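Local structure of computational Design of Enzyme (Synthetic construct, 3TP4) at residues V9-T14 with V366-A371; V229-Y234 with A268-E273; M319-N324 with H330-P335; T391-R396 with L419-D424. The protein is a computationally designed enzyme with a glycosyl hydrolase family 26 barrel, probably intended to carry an activated serine in a catalytic triad. All blocks are in the same frame, centred on the assembly; numbering follows the deposited sequence.

Contact 1 (V9-T14 with V366-A371); sequences VDADAT and VAAAPA
Ala11 and Ala368 meet with their methyl groups turned toward each other's segment, at the one point where the two backbones draw close, their CA atoms 5.3 Å apart. The fit is staggered rather than head-on. Ala368 CB rests 3.3 Å from Ala11 O and 3.9 Å from Ala11 CA, whereas the two CB atoms of this pair are 4.4 Å apart. Ala11 CB instead reaches further along the other chain: it lies 3.9 Å from both Ala369 O and Ala371 N, and 4.0 Å from Ala371 CB. One methyl is thus bordered by a carbonyl, an amide and a second methyl, and no hydrogen bond crosses the contact. What presents Ala11 is a type I beta turn from Asp10 to Ala13, closed by the backbone bond from Ala13 N to Asp10 O. An Asx turn is superposed on it: with CG anti to the backbone N (chi1 171°), Asp10 brings OD1 within 2.9 Å of Asp12 N, which approaches from above the carboxylate plane, 57° out of it. The turn leads straight to Thr14, the N-cap of helix 15-27. On the other side, strand 366-368 lies parallel to strand 4-6, and backbone bonds join Ala367 to Glu4 and Ile6, and Ala369 to Ile6. Arg18 ties the two segments together where they do not touch, since its NE is bonded to Val366 O and its NH1 to Ala13 O. Just before the turn, Val9 O accepts from Arg205 NH1, a residue of helix 190-207.

Contact 2 (V229-Y234 with A268-E273); sequences VYLRTY and AEIADE
Leu231 and Ile270 mark the closest passage of the two backbones, yet their CA atoms are 9.8 Å apart, so only side chains can bridge the gap. Segment 268-273 is regular helix, with Asp272 N bonded to Ala268 O and Glu273 N to Glu269 O. Segment 229-234 is the end of a short helix that turns into loop, and here the bonds span three residues instead of four, from Arg232 N to Val229 O and from Tyr234 N to Leu231 O. Ile270 supplies the larger part of the buried surface, about 59 Å² of 108 Å². Its CG1 branch stands anti to the carbonyl carbon and continues extended (chi2 169°), which carries CD1 out from the helix to the other segment. That methyl comes 3.8 Å from Tyr230 CD2 and 4.0 Å from Tyr230 CE2, approaching the ring obliquely, while Leu231 CD2 lies 4.4 Å away from the same Ile270 CD1. The Tyr230 and Ile270 side chains run alongside each other, pointing opposite ways; the tyrosine, with CG anti to its N (chi1 178°), sends its hydroxyl beyond the isoleucine to Gly244 O, and Trp217 and Phe223 each form a T-shaped contact with its ring, which probably restricts its rotation. Glu273 OE1 makes a salt bridge with Arg227 NH2, from the start of the short helix. The contact thus joins helix 227-230 to helix 254-274 of the TIM-type barrel, with Leu243 of strand 242-249 touching both Tyr230 and Ile270.

Contact 3 (M319-N324 with H330-P335); sequences METGEN and HFVPVP
Asn324 grips the backbone of the 330-335 loop with both ends of its amide. Its OD1 accepts from two consecutive amides: Val332 N, 2.9 Å from Asn324 OD1, comes in the carbonyl plane on a lone pair and is nearly straight at 171°, whereas Phe331 N, also 2.9 Å from OD1, sits 41° above that plane. The other end donates, Asn324 ND2 lying 2.9 Å from Val332 O and meeting a lone pair of that carbonyl. Beyond the loop, Asp55 OD2 takes a second bond from ND2, and His36 NE2 adds a weak one to OD1. With CG anti to the carbonyl carbon (chi1 -86°), the amide is laid across Val332 at about a right angle. An aspartate in its place would probably leave Val332 O without its donor and set a second carboxylate against Asp55. A water makes a second link nearer the strand, donating to Thr321 OG1 at 3.0 Å and to Phe331 O at 2.8 Å; Thr321 OG1 is also bonded to Phe283 O. Phe331 packs on the bare backbone of Gly322, where a side chain would clash, and its CD1 edge lies 3.3 Å from Glu323 O, in the ring plane. His330 is held at both nitrogens, by Asp326 O and Asp337 OD2, while strand 318-321 carries Glu320, bonded to His37 ND1 and consistent with a designed Ser70-His37-Glu320 triad. Chemically, one buried asparagine ties the chain leaving strand 318-321 to the loop, with no backbone-to-backbone hydrogen bond across the segments: its amide orientation is fixed because each end matches the polarity of its backbone partners.

Contact 4 (T391-R396 with L419-D424); sequences TTVRVR and LDLAYD
Leu421 buries the most surface here, about 56 Å², by fitting against Val393 (40 Å²) and Val395 on the facing side of strand 391-398. One methyl of Leu421 makes its contacts: Leu421 CD1 lies 3.5 Å from Val395 CG2, tighter than usual for two carbons, and 4.0 Å from Val395 CB. The same CD1 is 4.4 Å from Val393 CG1, so it touches both valines, Val395 the more closely. Leu421 and Val395 cross at about a right angle; the leucine has CG anti to its carbonyl carbon (chi1 -40°), and the valine holds CG2 likewise anti to its own. Two residues earlier, Leu419 CD1 meets Val393 CG2 at 4.2 Å. No hydrogen bond crosses the contact, and the nearest CA atoms, of Val393 and Leu421, stay 8.4 Å apart, which fits strands that are not direct neighbours. Strand 429-433 runs between them, antiparallel to both: it bonds through its backbone to Val393 and Val395, while its Ala431 touches Leu421. Strand 374-379 borders the other edge of 391-398, with Val375 and Ile377 against Val395, and Val405 and Val407 of strand 402-411 pack on Leu421, extending this apolar patch of the Ig-type domain.

How the contacts relate
Along the chain, contacts 2 and 3 fall in the long span between the two halves of contact 1, with contact 2 first, and contact 4 follows. The first three belong to the barrel part of the protein. Measured between centres throughout, contacts 2 and 3 are about 27 Å apart: one joins helices outside strand 242-249, the other follows strand 318-321. Contact 1 brings the start of the barrel against the chain leaving it, about 34 Å from contact 3 and on the opposite side of the chain's centre. Contact 4, in the Ig-type domain, is about 28 Å from contact 1 but about 48 Å from contact 3, well away from Glu320 of the probable triad.

Contact 1 (V9-T14 with V366-A371)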
loop_
_atom_site.group_PDB
_atom_site.type_symbol
_atom_site.label_atom_id
_atom_site.label_comp_id
_atom_site.label_asym_id
_atom_site.label_seq_id
_atom_site.Cartn_x
_atom_site.Cartn_y
_atom_site.Cartn_z
ATOM N N VAL A 9 7.752 -9.953 -2.340
ATOM C CA VAL A 9 6.502 -10.422 -2.937
ATOM C C VAL A 9 6.675 -10.839 -4.393
ATOM O O VAL A 9 6.171 -11.883 -4.820
ATOM C CB VAL A 9 5.397 -9.361 -2.772
ATOM C CG1 VAL A 9 4.220 -9.652 -3.686
ATOM C CG2 VAL A 9 4.942 -9.331 -1.298
ATOM N N ASP A 10 7.390 -10.022 -5.155
ATOM C CA ASP A 10 7.673 -10.342 -6.543
ATOM C C ASP A 10 9.079 -10.925 -6.670
ATOM O O ASP A 10 10.070 -10.183 -6.715
ATOM C CB ASP A 10 7.510 -9.099 -7.417
ATOM C CG ASP A 10 7.992 -9.315 -8.838
ATOM O OD1 ASP A 10 8.098 -10.487 -9.273
ATOM O OD2 ASP A 10 8.274 -8.311 -9.519
ATOM N N ALA A 11 9.160 -12.256 -6.720
ATOM C CA ALA A 11 10.456 -12.937 -6.779
ATOM C C ALA A 11 11.223 -12.604 -8.055
ATOM O O ALA A 11 12.429 -12.849 -8.136
ATOM C CB ALA A 11 10.290 -14.453 -6.637
ATOM N N ASP A 12 10.522 -12.048 -9.040
ATOM C CA ASP A 12 11.131 -11.652 -10.310
ATOM C C ASP A 12 11.357 -10.139 -10.429
ATOM O O ASP A 12 11.594 -9.635 -11.528
ATOM C CB ASP A 12 10.256 -12.101 -11.487
ATOM C CG ASP A 12 10.243 -13.614 -11.673
ATOM O OD1 ASP A 12 11.282 -14.266 -11.436
ATOM O OD2 ASP A 12 9.188 -14.148 -12.060
ATOM N N ALA A 13 11.265 -9.416 -9.317
ATOM C CA ALA A 13 11.451 -7.964 -9.329
ATOM C C ALA A 13 12.860 -7.599 -9.779
ATOM O O ALA A 13 13.808 -8.356 -9.578
ATOM C CB ALA A 13 11.177 -7.363 -7.947
ATOM N N THR A 14 12.987 -6.424 -10.371
ATOM C CA THR A 14 14.280 -5.952 -10.848
ATOM C C THR A 14 15.310 -5.824 -9.725
ATOM O O THR A 14 14.972 -5.807 -8.535
ATOM C CB THR A 14 14.141 -4.599 -11.562
ATOM O OG1 THR A 14 13.847 -3.571 -10.605
ATOM C CG2 THR A 14 13.024 -4.658 -12.591
ATOM N N VAL A 366 21.305 -8.023 -4.340
ATOM C CA VAL A 366 20.456 -8.813 -3.457
ATOM C C VAL A 366 19.526 -9.714 -4.261
ATOM O O VAL A 366 18.853 -9.264 -5.192
ATOM C CB VAL A 366 19.648 -7.906 -2.509
ATOM C CG1 VAL A 366 19.179 -6.675 -3.238
ATOM C CG2 VAL A 366 18.485 -8.668 -1.893
ATOM N N ALA A 367 19.518 -10.995 -3.911
ATOM C CA ALA A 367 18.684 -11.969 -4.608
ATOM C C ALA A 367 17.373 -12.217 -3.874
ATOM O O ALA A 367 17.287 -12.107 -2.646
ATOM C CB ALA A 367 19.436 -13.277 -4.817
ATOM N N ALA A 368 16.353 -12.543 -4.651
ATOM C CA ALA A 368 15.045 -12.875 -4.119
ATOM C C ALA A 368 14.988 -14.320 -3.630
ATOM O O ALA A 368 15.377 -15.246 -4.342
ATOM C CB ALA A 368 13.991 -12.646 -5.185
ATOM N N ALA A 369 14.510 -14.507 -2.407
ATOM C CA ALA A 369 14.102 -15.832 -1.969
ATOM C C ALA A 369 13.073 -16.350 -2.964
ATOM O O ALA A 369 12.318 -15.566 -3.553
ATOM C CB ALA A 369 13.508 -15.769 -0.572
ATOM N N PRO A 370 13.040 -17.673 -3.172
ATOM C CA PRO A 370 12.051 -18.238 -4.095
ATOM C C PRO A 370 10.641 -17.921 -3.610
ATOM O O PRO A 370 10.423 -17.914 -2.396
ATOM C CB PRO A 370 12.321 -19.744 -4.009
ATOM C CG PRO A 370 12.917 -19.939 -2.667
ATOM C CD PRO A 370 13.752 -18.717 -2.416
ATOM N N ALA A 371 9.714 -17.658 -4.531
ATOM C CA ALA A 371 8.334 -17.321 -4.167
ATOM C C ALA A 371 7.710 -18.415 -3.306
ATOM O O ALA A 371 7.963 -19.598 -3.524
ATOM C CB ALA A 371 7.500 -17.101 -5.422
#

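Contact 2 (V229-Y234 with A268-E273)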
loop_
_atom_site.group_PDB
_atom_site.type_symbol
_atom_site.label_atom_id
_atom_site.label_comp_id
_atom_site.label_asym_id
_atom_site.label_seq_id
_atom_site.Cartn_x
_atom_site.Cartn_y
_atom_site.Cartn_z
ATOM N N VAL A 229 -6.366 -6.912 16.059
ATOM C CA VAL A 229 -7.137 -5.855 15.423
ATOM C C VAL A 229 -6.372 -5.316 14.190
ATOM O O VAL A 229 -6.927 -5.161 13.096
ATOM C CB VAL A 229 -7.461 -4.728 16.427
ATOM C CG1 VAL A 229 -8.249 -3.626 15.757
ATOM C CG2 VAL A 229 -8.229 -5.300 17.638
ATOM N N TYR A 230 -5.085 -5.047 14.371
ATOM C CA TYR A 230 -4.231 -4.598 13.274
ATOM C C TYR A 230 -4.239 -5.589 12.108
ATOM O O TYR A 230 -4.302 -5.193 10.935
ATOM C CB TYR A 230 -2.796 -4.424 13.789
ATOM C CG TYR A 230 -1.779 -3.998 12.725
ATOM C CD1 TYR A 230 -1.724 -2.687 12.269
ATOM C CD2 TYR A 230 -0.872 -4.913 12.203
ATOM C CE1 TYR A 230 -0.785 -2.286 11.301
ATOM C CE2 TYR A 230 0.070 -4.529 11.243
ATOM C CZ TYR A 230 0.105 -3.217 10.800
ATOM O OH TYR A 230 1.043 -2.838 9.860
ATOM N N LEU A 231 -4.190 -6.878 12.421
ATOM C CA LEU A 231 -4.101 -7.889 11.361
ATOM C C LEU A 231 -5.427 -8.338 10.748
ATOM O O LEU A 231 -5.431 -9.216 9.890
ATOM C CB LEU A 231 -3.336 -9.117 11.848
ATOM C CG LEU A 231 -1.886 -8.852 12.244
ATOM C CD1 LEU A 231 -1.320 -10.092 12.929
ATOM C CD2 LEU A 231 -1.049 -8.449 11.025
ATOM N N ARG A 232 -6.540 -7.742 11.164
ATOM C CA ARG A 232 -7.848 -8.176 10.655
ATOM C C ARG A 232 -7.895 -8.276 9.127
ATOM O O ARG A 232 -8.430 -9.242 8.579
ATOM C CB ARG A 232 -8.980 -7.270 11.167
ATOM C CG ARG A 232 -9.681 -7.824 12.408
ATOM C CD ARG A 232 -10.491 -6.761 13.166
ATOM N NE ARG A 232 -11.840 -6.594 12.631
ATOM C CZ ARG A 232 -12.796 -5.865 13.207
ATOM N NH1 ARG A 232 -12.560 -5.226 14.348
ATOM N NH2 ARG A 232 -13.996 -5.777 12.638
ATOM N N THR A 233 -7.323 -7.285 8.444
ATOM C CA THR A 233 -7.418 -7.210 6.994
ATOM C C THR A 233 -6.114 -7.574 6.273
ATOM O O THR A 233 -5.968 -7.316 5.076
ATOM C CB THR A 233 -7.869 -5.796 6.546
ATOM O OG1 THR A 233 -6.850 -4.833 6.855
ATOM C CG2 THR A 233 -9.172 -5.397 7.267
ATOM N N TYR A 234 -5.175 -8.176 7.000
ATOM C CA TYR A 234 -3.862 -8.505 6.453
ATOM C C TYR A 234 -3.954 -9.465 5.262
ATOM O O TYR A 234 -4.518 -10.543 5.382
ATOM C CB TYR A 234 -3.015 -9.147 7.544
ATOM C CG TYR A 234 -1.603 -9.493 7.123
ATOM C CD1 TYR A 234 -0.764 -8.526 6.572
ATOM C CD2 TYR A 234 -1.093 -10.777 7.314
ATOM C CE1 TYR A 234 0.534 -8.836 6.202
ATOM C CE2 TYR A 234 0.211 -11.096 6.951
ATOM C CZ TYR A 234 1.015 -10.118 6.391
ATOM O OH TYR A 234 2.307 -10.419 6.027
ATOM N N ALA A 268 6.773 -2.784 13.936
ATOM C CA ALA A 268 8.183 -3.135 13.807
ATOM C C ALA A 268 8.398 -4.587 14.234
ATOM O O ALA A 268 9.177 -5.313 13.622
ATOM C CB ALA A 268 9.045 -2.207 14.662
ATOM N N GLU A 269 7.706 -4.992 15.299
ATOM C CA GLU A 269 7.836 -6.348 15.822
ATOM C C GLU A 269 7.285 -7.351 14.824
ATOM O O GLU A 269 7.901 -8.387 14.566
ATOM C CB GLU A 269 7.097 -6.482 17.151
ATOM C CG GLU A 269 7.836 -5.884 18.338
ATOM C CD GLU A 269 6.987 -5.856 19.602
ATOM O OE1 GLU A 269 5.838 -6.352 19.574
ATOM O OE2 GLU A 269 7.469 -5.328 20.622
ATOM N N ILE A 270 6.123 -7.041 14.254
ATOM C CA ILE A 270 5.520 -7.936 13.263
ATOM C C ILE A 270 6.405 -8.032 12.021
ATOM O O ILE A 270 6.663 -9.125 11.500
ATOM C CB ILE A 270 4.095 -7.475 12.886
ATOM C CG1 ILE A 270 3.179 -7.568 14.111
ATOM C CG2 ILE A 270 3.547 -8.319 11.737
ATOM C CD1 ILE A 270 1.832 -6.899 13.933
ATOM N N ALA A 271 6.873 -6.878 11.550
ATOM C CA ALA A 271 7.808 -6.844 10.435
ATOM C C ALA A 271 9.032 -7.720 10.742
ATOM O O ALA A 271 9.389 -8.605 9.959
ATOM C CB ALA A 271 8.229 -5.384 10.126
ATOM N N ASP A 272 9.671 -7.474 11.880
ATOM C CA ASP A 272 10.863 -8.248 12.252
ATOM C C ASP A 272 10.601 -9.750 12.257
ATOM O O ASP A 272 11.414 -10.528 11.761
ATOM C CB ASP A 272 11.411 -7.803 13.607
ATOM C CG ASP A 272 12.078 -6.439 13.546
ATOM O OD1 ASP A 272 12.292 -5.922 12.422
ATOM O OD2 ASP A 272 12.387 -5.886 14.621
ATOM N N GLU A 273 9.464 -10.165 12.809
ATOM C CA GLU A 273 9.153 -11.593 12.856
ATOM C C GLU A 273 8.954 -12.173 11.461
ATOM O O GLU A 273 9.271 -13.335 11.215
ATOM C CB GLU A 273 7.925 -11.843 13.722
ATOM C CG GLU A 273 8.172 -11.487 15.171
ATOM C CD GLU A 273 6.892 -11.291 15.952
ATOM O OE1 GLU A 273 5.816 -11.666 15.428
ATOM O OE2 GLU A 273 6.967 -10.758 17.084
#

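Contact 3 (M319-N324 with H330-P335)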
loop_
_atom_site.group_PDB
_atom_site.type_symbol
_atom_site.label_atom_id
_atom_site.label_comp_id
_atom_site.label_asym_id
_atom_site.label_seq_id
_atom_site.Cartn_x
_atom_site.Cartn_y
_atom_site.Cartn_z
HETATM N N MSE A 319 8.194 7.951 7.087
HETATM C CA MSE A 319 6.960 8.547 7.582
HETATM C C MSE A 319 6.569 9.689 6.647
HETATM O O MSE A 319 7.315 10.654 6.482
HETATM C CB MSE A 319 7.159 9.074 9.004
HETATM C CG MSE A 319 8.255 10.111 9.110
HETATM SE SE MSE A 319 8.756 10.396 10.980
HETATM C CE MSE A 319 7.063 11.092 11.679
ATOM N N GLU A 320 5.399 9.565 6.028
ATOM C CA GLU A 320 4.966 10.496 4.996
ATOM C C GLU A 320 3.801 11.341 5.505
ATOM O O GLU A 320 2.858 10.814 6.106
ATOM C CB GLU A 320 4.533 9.722 3.735
ATOM C CG GLU A 320 4.145 10.651 2.581
ATOM C CD GLU A 320 3.375 9.927 1.471
ATOM O OE1 GLU A 320 3.565 8.703 1.290
ATOM O OE2 GLU A 320 2.594 10.599 0.767
ATOM N N THR A 321 3.863 12.651 5.284
ATOM C CA THR A 321 2.756 13.525 5.669
ATOM C C THR A 321 2.047 14.079 4.427
ATOM O O THR A 321 2.506 13.883 3.300
ATOM C CB THR A 321 3.196 14.668 6.620
ATOM O OG1 THR A 321 2.066 15.136 7.376
ATOM C CG2 THR A 321 3.790 15.831 5.831
ATOM N N GLY A 322 0.937 14.774 4.643
ATOM C CA GLY A 322 -0.010 15.038 3.573
ATOM C C GLY A 322 0.313 16.155 2.590
ATOM O O GLY A 322 1.278 16.910 2.747
ATOM N N GLU A 323 -0.536 16.272 1.575
ATOM C CA GLU A 323 -0.318 17.216 0.483
ATOM C C GLU A 323 -0.503 18.682 0.903
ATOM O O GLU A 323 -1.385 19.011 1.693
ATOM C CB GLU A 323 -1.271 16.875 -0.678
ATOM C CG GLU A 323 -0.962 17.600 -1.985
ATOM C CD GLU A 323 -1.700 16.984 -3.172
ATOM O OE1 GLU A 323 -2.757 16.360 -2.947
ATOM O OE2 GLU A 323 -1.217 17.108 -4.320
ATOM N N ASN A 324 0.331 19.563 0.364
ATOM C CA ASN A 324 0.179 20.992 0.612
ATOM C C ASN A 324 -0.728 21.655 -0.446
ATOM O O ASN A 324 -0.242 22.269 -1.385
ATOM C CB ASN A 324 1.547 21.671 0.645
ATOM C CG ASN A 324 2.193 21.615 2.023
ATOM O OD1 ASN A 324 1.882 20.744 2.828
ATOM N ND2 ASN A 324 3.073 22.564 2.304
ATOM N N HIS A 330 -2.957 22.275 4.413
ATOM C CA HIS A 330 -1.614 21.846 4.062
ATOM C C HIS A 330 -0.948 21.229 5.287
ATOM O O HIS A 330 -1.337 21.512 6.421
ATOM C CB HIS A 330 -0.795 22.999 3.459
ATOM C CG HIS A 330 -0.549 24.142 4.399
ATOM N ND1 HIS A 330 -1.485 25.127 4.640
ATOM C CD2 HIS A 330 0.549 24.482 5.120
ATOM C CE1 HIS A 330 -0.982 26.014 5.482
ATOM N NE2 HIS A 330 0.250 25.648 5.789
ATOM N N PHE A 331 0.032 20.363 5.063
ATOM C CA PHE A 331 0.545 19.550 6.161
ATOM C C PHE A 331 2.005 19.815 6.503
ATOM O O PHE A 331 2.439 19.533 7.618
ATOM C CB PHE A 331 0.280 18.068 5.886
ATOM C CG PHE A 331 -1.178 17.728 5.908
ATOM C CD1 PHE A 331 -1.968 17.948 4.787
ATOM C CD2 PHE A 331 -1.773 17.240 7.061
ATOM C CE1 PHE A 331 -3.326 17.650 4.809
ATOM C CE2 PHE A 331 -3.135 16.944 7.089
ATOM C CZ PHE A 331 -3.907 17.146 5.966
ATOM N N VAL A 332 2.747 20.357 5.544
ATOM C CA VAL A 332 4.087 20.884 5.819
ATOM C C VAL A 332 3.992 22.397 6.031
ATOM O O VAL A 332 3.552 23.115 5.141
ATOM C CB VAL A 332 5.066 20.576 4.666
ATOM C CG1 VAL A 332 6.370 21.378 4.824
ATOM C CG2 VAL A 332 5.349 19.050 4.575
ATOM N N PRO A 333 4.401 22.885 7.213
ATOM C CA PRO A 333 4.341 24.327 7.500
ATOM C C PRO A 333 5.125 25.153 6.488
ATOM O O PRO A 333 6.141 24.695 5.968
ATOM C CB PRO A 333 5.002 24.447 8.881
ATOM C CG PRO A 333 4.902 23.097 9.484
ATOM C CD PRO A 333 4.949 22.111 8.343
ATOM N N VAL A 334 4.649 26.366 6.222
ATOM C CA VAL A 334 5.317 27.289 5.318
ATOM C C VAL A 334 5.436 28.620 6.054
ATOM O O VAL A 334 4.895 28.759 7.154
ATOM C CB VAL A 334 4.552 27.430 3.976
ATOM C CG1 VAL A 334 4.473 26.081 3.285
ATOM C CG2 VAL A 334 3.154 27.986 4.202
ATOM N N PRO A 335 6.189 29.579 5.493
ATOM C CA PRO A 335 6.363 30.821 6.252
ATOM C C PRO A 335 4.998 31.395 6.611
ATOM O O PRO A 335 4.085 31.384 5.788
ATOM C CB PRO A 335 7.104 31.725 5.268
ATOM C CG PRO A 335 7.875 30.771 4.416
ATOM C CD PRO A 335 6.953 29.591 4.233
HETATM O O HOH W 1 1.369 17.441 9.175
#

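Contact 4 (T391-R396 with L419-D424)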
loop_
_atom_site.group_PDB
_atom_site.type_symbol
_atom_site.label_atom_id
_atom_site.label_comp_id
_atom_site.label_asym_id
_atom_site.label_seq_id
_atom_site.Cartn_x
_atom_site.Cartn_y
_atom_site.Cartn_z
ATOM N N THR A 391 -22.899 -20.519 -8.898
ATOM C CA THR A 391 -21.896 -19.477 -8.793
ATOM C C THR A 391 -20.566 -20.125 -9.165
ATOM O O THR A 391 -20.445 -21.343 -9.142
ATOM C CB THR A 391 -21.831 -18.882 -7.378
ATOM O OG1 THR A 391 -20.845 -17.846 -7.349
ATOM C CG2 THR A 391 -21.461 -19.949 -6.360
ATOM N N THR A 392 -19.572 -19.324 -9.508
ATOM C CA THR A 392 -18.304 -19.889 -9.950
ATOM C C THR A 392 -17.302 -19.875 -8.809
ATOM O O THR A 392 -17.056 -18.826 -8.227
ATOM C CB THR A 392 -17.730 -19.087 -11.121
ATOM O OG1 THR A 392 -18.695 -19.044 -12.169
ATOM C CG2 THR A 392 -16.455 -19.733 -11.641
ATOM N N VAL A 393 -16.745 -21.041 -8.488
ATOM C CA VAL A 393 -15.651 -21.125 -7.531
ATOM C C VAL A 393 -14.349 -20.872 -8.281
ATOM O O VAL A 393 -14.092 -21.484 -9.327
ATOM C CB VAL A 393 -15.565 -22.507 -6.860
ATOM C CG1 VAL A 393 -14.361 -22.560 -5.941
ATOM C CG2 VAL A 393 -16.845 -22.829 -6.077
ATOM N N ARG A 394 -13.541 -19.955 -7.765
ATOM C CA ARG A 394 -12.248 -19.661 -8.376
ATOM C C ARG A 394 -11.169 -19.856 -7.332
ATOM O O ARG A 394 -11.220 -19.255 -6.265
ATOM C CB ARG A 394 -12.195 -18.211 -8.871
ATOM C CG ARG A 394 -13.153 -17.904 -10.020
ATOM C CD ARG A 394 -13.173 -16.393 -10.335
ATOM N NE ARG A 394 -14.084 -16.093 -11.439
ATOM C CZ ARG A 394 -15.391 -15.884 -11.295
ATOM N NH1 ARG A 394 -15.949 -15.922 -10.090
ATOM N NH2 ARG A 394 -16.142 -15.635 -12.359
ATOM N N VAL A 395 -10.191 -20.693 -7.648
ATOM C CA VAL A 395 -9.046 -20.883 -6.781
ATOM C C VAL A 395 -7.761 -20.471 -7.499
ATOM O O VAL A 395 -7.513 -20.866 -8.650
ATOM C CB VAL A 395 -8.914 -22.354 -6.335
ATOM C CG1 VAL A 395 -7.656 -22.530 -5.475
ATOM C CG2 VAL A 395 -10.179 -22.806 -5.565
ATOM N N ARG A 396 -6.957 -19.673 -6.810
ATOM C CA ARG A 396 -5.627 -19.290 -7.276
ATOM C C ARG A 396 -4.577 -20.134 -6.536
ATOM O O ARG A 396 -4.521 -20.146 -5.305
ATOM C CB ARG A 396 -5.398 -17.794 -7.027
ATOM C CG ARG A 396 -3.990 -17.270 -7.325
ATOM C CD ARG A 396 -3.522 -17.635 -8.710
ATOM N NE ARG A 396 -2.172 -17.140 -8.983
ATOM C CZ ARG A 396 -1.520 -17.337 -10.127
ATOM N NH1 ARG A 396 -2.084 -18.029 -11.118
ATOM N NH2 ARG A 396 -0.301 -16.847 -10.284
ATOM N N LEU A 419 -16.085 -30.928 -5.784
ATOM C CA LEU A 419 -15.876 -30.375 -7.124
ATOM C C LEU A 419 -14.460 -30.617 -7.619
ATOM O O LEU A 419 -13.501 -30.424 -6.883
ATOM C CB LEU A 419 -16.144 -28.870 -7.124
ATOM C CG LEU A 419 -17.481 -28.450 -6.512
ATOM C CD1 LEU A 419 -17.573 -26.939 -6.389
ATOM C CD2 LEU A 419 -18.628 -29.017 -7.339
ATOM N N ASP A 420 -14.339 -31.044 -8.866
ATOM C CA ASP A 420 -13.044 -31.165 -9.514
ATOM C C ASP A 420 -12.839 -29.922 -10.400
ATOM O O ASP A 420 -13.554 -29.739 -11.376
ATOM C CB ASP A 420 -13.010 -32.452 -10.338
ATOM C CG ASP A 420 -11.611 -32.836 -10.781
ATOM O OD1 ASP A 420 -10.630 -32.352 -10.171
ATOM O OD2 ASP A 420 -11.496 -33.634 -11.742
ATOM N N LEU A 421 -11.891 -29.058 -10.048
ATOM C CA LEU A 421 -11.747 -27.788 -10.750
ATOM C C LEU A 421 -10.881 -27.920 -11.993
ATOM O O LEU A 421 -10.065 -28.843 -12.121
ATOM C CB LEU A 421 -11.196 -26.671 -9.847
ATOM C CG LEU A 421 -11.649 -26.527 -8.396
ATOM C CD1 LEU A 421 -11.351 -25.110 -7.879
ATOM C CD2 LEU A 421 -13.110 -26.891 -8.184
ATOM N N ALA A 422 -11.066 -26.981 -12.906
ATOM C CA ALA A 422 -10.370 -27.011 -14.186
ATOM C C ALA A 422 -9.636 -25.698 -14.402
ATOM O O ALA A 422 -10.185 -24.611 -14.164
ATOM C CB ALA A 422 -11.357 -27.274 -15.321
ATOM N N TYR A 423 -8.385 -25.785 -14.839
ATOM C CA TYR A 423 -7.591 -24.579 -15.026
ATOM C C TYR A 423 -8.106 -23.768 -16.221
ATOM O O TYR A 423 -8.328 -24.318 -17.302
ATOM C CB TYR A 423 -6.110 -24.929 -15.216
ATOM C CG TYR A 423 -5.239 -23.702 -15.329
ATOM C CD1 TYR A 423 -5.141 -22.804 -14.273
ATOM C CD2 TYR A 423 -4.522 -23.432 -16.492
ATOM C CE1 TYR A 423 -4.361 -21.671 -14.372
ATOM C CE2 TYR A 423 -3.730 -22.295 -16.595
ATOM C CZ TYR A 423 -3.659 -21.417 -15.532
ATOM O OH TYR A 423 -2.885 -20.278 -15.613
ATOM N N ASP A 424 -8.293 -22.468 -16.013
ATOM C CA ASP A 424 -8.908 -21.604 -17.019
ATOM C C ASP A 424 -7.931 -21.085 -18.082
ATOM O O ASP A 424 -8.337 -20.384 -19.004
ATOM C CB ASP A 424 -9.668 -20.426 -16.373
ATOM C CG ASP A 424 -8.748 -19.413 -15.709
ATOM O OD1 ASP A 424 -7.523 -19.433 -15.947
ATOM O OD2 ASP A 424 -9.257 -18.568 -14.948
#